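Local coordinates for protein putative alpha-ketoglutarate-dependent taurine dioxygenase (Burkholderia xenovorans, PDB 5HSX) that probably acts as an iron-dependent dioxygenase that couples oxidation of a substrate to the turnover of 2-oxoglutarate, here with sodium in its metal site, at residues Trp122-Ser136 with Val263-Ala275. Sequence-based numbering, arbitrary orientation.
Sequences WHTDVTAAVNPPWAS and VAFWDNRATAHLA. With NA (sodium ion), chain M.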
# COMPACT_ATOMS: atom_id res chain seq x y z
N TRP B 122 10.68 -2.41 4.77
CA TRP B 122 10.95 -2.64 3.36
C TRP B 122 12.37 -3.12 3.15
O TRP B 122 13.32 -2.53 3.68
CB TRP B 122 10.74 -1.35 2.58
CG TRP B 122 9.30 -0.98 2.38
CD1 TRP B 122 8.52 -0.15 3.15
CD2 TRP B 122 8.47 -1.42 1.30
NE1 TRP B 122 7.25 -0.06 2.60
CE2 TRP B 122 7.21 -0.83 1.46
CE3 TRP B 122 8.69 -2.28 0.20
CZ2 TRP B 122 6.15 -1.06 0.57
CZ3 TRP B 122 7.64 -2.51 -0.68
CH2 TRP B 122 6.39 -1.90 -0.49
N HIS B 123 12.54 -4.17 2.33
CA HIS B 123 13.87 -4.74 2.16
C HIS B 123 13.91 -5.65 0.94
O HIS B 123 12.88 -6.14 0.46
CB HIS B 123 14.28 -5.55 3.38
CG HIS B 123 13.40 -6.73 3.61
ND1 HIS B 123 12.11 -6.61 4.08
CD2 HIS B 123 13.59 -8.05 3.38
CE1 HIS B 123 11.56 -7.80 4.16
NE2 HIS B 123 12.44 -8.69 3.75
N THR B 124 15.13 -5.89 0.47
CA THR B 124 15.44 -6.91 -0.51
C THR B 124 16.19 -8.03 0.22
O THR B 124 17.08 -7.76 1.02
CB THR B 124 16.29 -6.32 -1.65
OG1 THR B 124 15.58 -5.22 -2.26
CG2 THR B 124 16.55 -7.38 -2.71
N ASP B 125 15.79 -9.27 -0.04
CA ASP B 125 16.26 -10.38 0.79
C ASP B 125 17.78 -10.55 0.76
O ASP B 125 18.39 -10.62 -0.31
CB ASP B 125 15.59 -11.67 0.34
CG ASP B 125 14.14 -11.73 0.75
OD1 ASP B 125 13.83 -11.21 1.84
OD2 ASP B 125 13.33 -12.28 -0.02
N VAL B 126 18.37 -10.67 1.95
CA VAL B 126 19.77 -11.04 2.15
C VAL B 126 20.75 -10.13 1.40
O VAL B 126 21.79 -10.60 0.92
CB VAL B 126 20.03 -12.52 1.75
CG1 VAL B 126 21.25 -13.09 2.47
CG2 VAL B 126 18.82 -13.38 2.02
N THR B 127 20.45 -8.83 1.30
CA THR B 127 21.45 -8.02 0.61
C THR B 127 22.67 -7.76 1.48
O THR B 127 23.64 -7.16 1.00
CB THR B 127 20.90 -6.67 0.11
OG1 THR B 127 20.38 -5.90 1.20
CG2 THR B 127 19.83 -6.88 -0.96
N ALA B 128 22.67 -8.19 2.75
CA ALA B 128 23.92 -8.14 3.50
C ALA B 128 24.95 -9.13 2.98
O ALA B 128 26.11 -9.07 3.39
CB ALA B 128 23.66 -8.38 4.98
N ALA B 129 24.56 -10.05 2.10
CA ALA B 129 25.48 -11.02 1.51
C ALA B 129 26.00 -10.51 0.17
O ALA B 129 25.38 -9.68 -0.49
CB ALA B 129 24.79 -12.36 1.32
N VAL B 130 27.15 -11.06 -0.25
CA VAL B 130 27.76 -10.59 -1.50
C VAL B 130 26.99 -11.12 -2.71
O VAL B 130 26.98 -10.48 -3.77
CB VAL B 130 29.25 -10.98 -1.57
CG1 VAL B 130 29.40 -12.48 -1.76
CG2 VAL B 130 29.94 -10.21 -2.69
N ASN B 131 26.32 -12.27 -2.58
CA ASN B 131 25.50 -12.85 -3.65
C ASN B 131 24.08 -13.07 -3.13
O ASN B 131 23.70 -14.20 -2.78
CB ASN B 131 26.12 -14.15 -4.16
CG ASN B 131 26.33 -15.17 -3.05
OD1 ASN B 131 26.64 -14.81 -1.91
ND2 ASN B 131 26.14 -16.43 -3.37
N PRO B 132 23.26 -12.02 -3.08
CA PRO B 132 21.89 -12.20 -2.61
C PRO B 132 21.11 -13.10 -3.53
O PRO B 132 21.39 -13.17 -4.75
CB PRO B 132 21.33 -10.76 -2.61
CG PRO B 132 22.56 -9.87 -2.56
CD PRO B 132 23.57 -10.61 -3.40
N PRO B 133 20.11 -13.83 -3.02
CA PRO B 133 19.31 -14.70 -3.88
C PRO B 133 18.58 -13.88 -4.93
O PRO B 133 18.09 -12.78 -4.66
CB PRO B 133 18.33 -15.37 -2.91
CG PRO B 133 18.26 -14.43 -1.74
CD PRO B 133 19.65 -13.87 -1.61
N TRP B 134 18.52 -14.40 -6.16
CA TRP B 134 17.89 -13.60 -7.20
C TRP B 134 16.37 -13.66 -7.16
O TRP B 134 15.72 -12.75 -7.68
CB TRP B 134 18.42 -14.01 -8.58
CG TRP B 134 17.84 -15.25 -9.20
CD1 TRP B 134 18.35 -16.52 -9.15
CD2 TRP B 134 16.67 -15.32 -10.02
NE1 TRP B 134 17.55 -17.38 -9.88
CE2 TRP B 134 16.51 -16.67 -10.42
CE3 TRP B 134 15.73 -14.37 -10.46
CZ2 TRP B 134 15.46 -17.09 -11.23
CZ3 TRP B 134 14.68 -14.79 -11.27
CH2 TRP B 134 14.56 -16.14 -11.64
N ALA B 135 15.79 -14.68 -6.53
CA ALA B 135 14.34 -14.81 -6.51
C ALA B 135 13.93 -15.63 -5.30
O ALA B 135 14.71 -16.40 -4.75
CB ALA B 135 13.80 -15.49 -7.78
N SER B 136 12.66 -15.47 -4.92
CA SER B 136 12.07 -16.31 -3.90
C SER B 136 10.69 -16.75 -4.35
O SER B 136 10.01 -16.04 -5.10
CB SER B 136 11.98 -15.59 -2.54
OG SER B 136 13.11 -14.74 -2.33
N VAL B 263 0.62 -18.42 -4.32
CA VAL B 263 2.06 -18.46 -4.49
C VAL B 263 2.51 -17.09 -5.00
O VAL B 263 1.88 -16.53 -5.90
CB VAL B 263 2.51 -19.56 -5.48
CG1 VAL B 263 4.04 -19.58 -5.62
CG2 VAL B 263 1.99 -20.93 -5.02
N ALA B 264 3.58 -16.56 -4.42
CA ALA B 264 4.22 -15.34 -4.89
C ALA B 264 5.64 -15.67 -5.32
O ALA B 264 6.38 -16.33 -4.57
CB ALA B 264 4.22 -14.25 -3.81
N PHE B 265 6.03 -15.21 -6.51
CA PHE B 265 7.32 -15.50 -7.13
C PHE B 265 7.89 -14.15 -7.54
O PHE B 265 7.35 -13.50 -8.44
CB PHE B 265 7.10 -16.43 -8.33
CG PHE B 265 8.36 -16.93 -9.03
CD1 PHE B 265 9.64 -16.65 -8.56
CD2 PHE B 265 8.23 -17.70 -10.17
CE1 PHE B 265 10.76 -17.15 -9.23
CE2 PHE B 265 9.34 -18.20 -10.84
CZ PHE B 265 10.61 -17.92 -10.37
N TRP B 266 8.94 -13.68 -6.86
CA TRP B 266 9.42 -12.33 -7.13
C TRP B 266 10.91 -12.30 -7.45
O TRP B 266 11.68 -13.17 -7.02
CB TRP B 266 9.13 -11.36 -5.98
CG TRP B 266 9.83 -11.61 -4.67
CD1 TRP B 266 11.01 -11.06 -4.25
CD2 TRP B 266 9.34 -12.39 -3.57
NE1 TRP B 266 11.30 -11.48 -2.97
CE2 TRP B 266 10.29 -12.29 -2.53
CE3 TRP B 266 8.20 -13.17 -3.37
CZ2 TRP B 266 10.13 -12.95 -1.30
CZ3 TRP B 266 8.04 -13.82 -2.15
CH2 TRP B 266 9.01 -13.72 -1.14
N ASP B 267 11.28 -11.28 -8.22
CA ASP B 267 12.65 -11.06 -8.69
C ASP B 267 13.31 -10.09 -7.73
O ASP B 267 13.06 -8.88 -7.78
CB ASP B 267 12.63 -10.52 -10.12
CG ASP B 267 14.03 -10.37 -10.71
OD1 ASP B 267 15.02 -10.44 -9.95
OD2 ASP B 267 14.13 -10.15 -11.94
N ASN B 268 14.17 -10.61 -6.85
CA ASN B 268 14.89 -9.80 -5.87
C ASN B 268 15.89 -8.84 -6.48
O ASN B 268 16.40 -7.96 -5.78
CB ASN B 268 15.64 -10.69 -4.89
CG ASN B 268 14.75 -11.34 -3.89
OD1 ASN B 268 13.99 -10.66 -3.18
ND2 ASN B 268 14.83 -12.66 -3.79
N ARG B 269 16.23 -9.00 -7.75
CA ARG B 269 17.14 -8.04 -8.35
C ARG B 269 16.44 -6.74 -8.73
O ARG B 269 17.13 -5.76 -9.04
CB ARG B 269 17.80 -8.67 -9.57
CG ARG B 269 18.44 -10.01 -9.22
CD ARG B 269 18.75 -10.83 -10.45
NE ARG B 269 17.53 -11.17 -11.17
CZ ARG B 269 17.50 -12.00 -12.21
NH1 ARG B 269 18.62 -12.58 -12.65
NH2 ARG B 269 16.35 -12.24 -12.82
N ALA B 270 15.10 -6.71 -8.70
CA ALA B 270 14.34 -5.55 -9.13
C ALA B 270 13.27 -5.13 -8.14
O ALA B 270 12.45 -4.26 -8.48
CB ALA B 270 13.68 -5.82 -10.49
N THR B 271 13.23 -5.71 -6.94
CA THR B 271 12.15 -5.41 -6.00
C THR B 271 12.70 -5.29 -4.59
O THR B 271 13.76 -5.83 -4.25
CB THR B 271 11.05 -6.48 -5.98
OG1 THR B 271 11.60 -7.75 -5.58
CG2 THR B 271 10.37 -6.61 -7.35
N ALA B 272 11.94 -4.58 -3.77
CA ALA B 272 11.95 -4.79 -2.33
C ALA B 272 10.53 -5.13 -1.92
O ALA B 272 9.58 -4.92 -2.68
CB ALA B 272 12.45 -3.56 -1.55
N HIS B 273 10.38 -5.69 -0.72
CA HIS B 273 9.05 -6.09 -0.28
C HIS B 273 8.89 -5.79 1.20
O HIS B 273 9.85 -5.49 1.92
CB HIS B 273 8.75 -7.56 -0.58
CG HIS B 273 9.69 -8.53 0.07
ND1 HIS B 273 10.91 -8.86 -0.48
CD2 HIS B 273 9.59 -9.24 1.22
CE1 HIS B 273 11.52 -9.73 0.31
NE2 HIS B 273 10.74 -9.97 1.35
N LEU B 274 7.65 -5.88 1.64
CA LEU B 274 7.23 -5.48 2.97
C LEU B 274 6.37 -6.59 3.56
O LEU B 274 5.28 -6.87 3.03
CB LEU B 274 6.45 -4.17 2.91
CG LEU B 274 5.85 -3.70 4.24
CD1 LEU B 274 6.96 -3.34 5.23
CD2 LEU B 274 4.91 -2.53 4.00
N ALA B 275 6.84 -7.20 4.64
CA ALA B 275 6.08 -8.22 5.34
C ALA B 275 4.99 -7.58 6.19
O ALA B 275 5.12 -6.44 6.65
CB ALA B 275 7.00 -9.06 6.22
NA NA M . 12.05 -10.55 3.07
O HOH W 1 9.99 -10.73 4.29
O HOH W 2 11.72 -12.68 2.42
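H273 N donates to H123 O at 2.8 Å and H123 N returns a bond to H273 O, so strands 122-123 and 271-274 set two histidine rings beside each other. With chi1 near 60° in both, each ring leans over its own backbone toward the ion modelled as sodium, the ring planes turned 57° apart. NE2 of H123, OD1 of D125 and NE2 of H273 bind it, with two waters and the O of the C-terminal residue N323. Histidine suits two of these places because one ring nitrogen can face the metal while the other takes a second partner; ND1 of H123 is hydrogen-bonded to O of G121. Just past the strand, T124 OG1 donates to T271 O at 2.8 Å.

Behind D125, S136 and W266 form an antiparallel hydrogen-bonded pair, W266 N reaching S136 O at 3.1 Å. The W266 indole presents its edge to D125 OD2, with S136 CB over one face and H273 over the opposite one. N268, a short amide, uses ND2 to donate almost straight (158°) to S136 OG, which makes a weak hydrogen bond to D125 OD2. Farther out, R269 holds D267 side-on through NE and NH2, H210 NE2 also bonds D267 OD2, and W134 CE3 sits over the guanidinium face. Two antiparallel strand pairings thus frame the HxD...H facial triad of the TauD/TfdA double-stranded beta-helix, the site that binds iron(II) in this family.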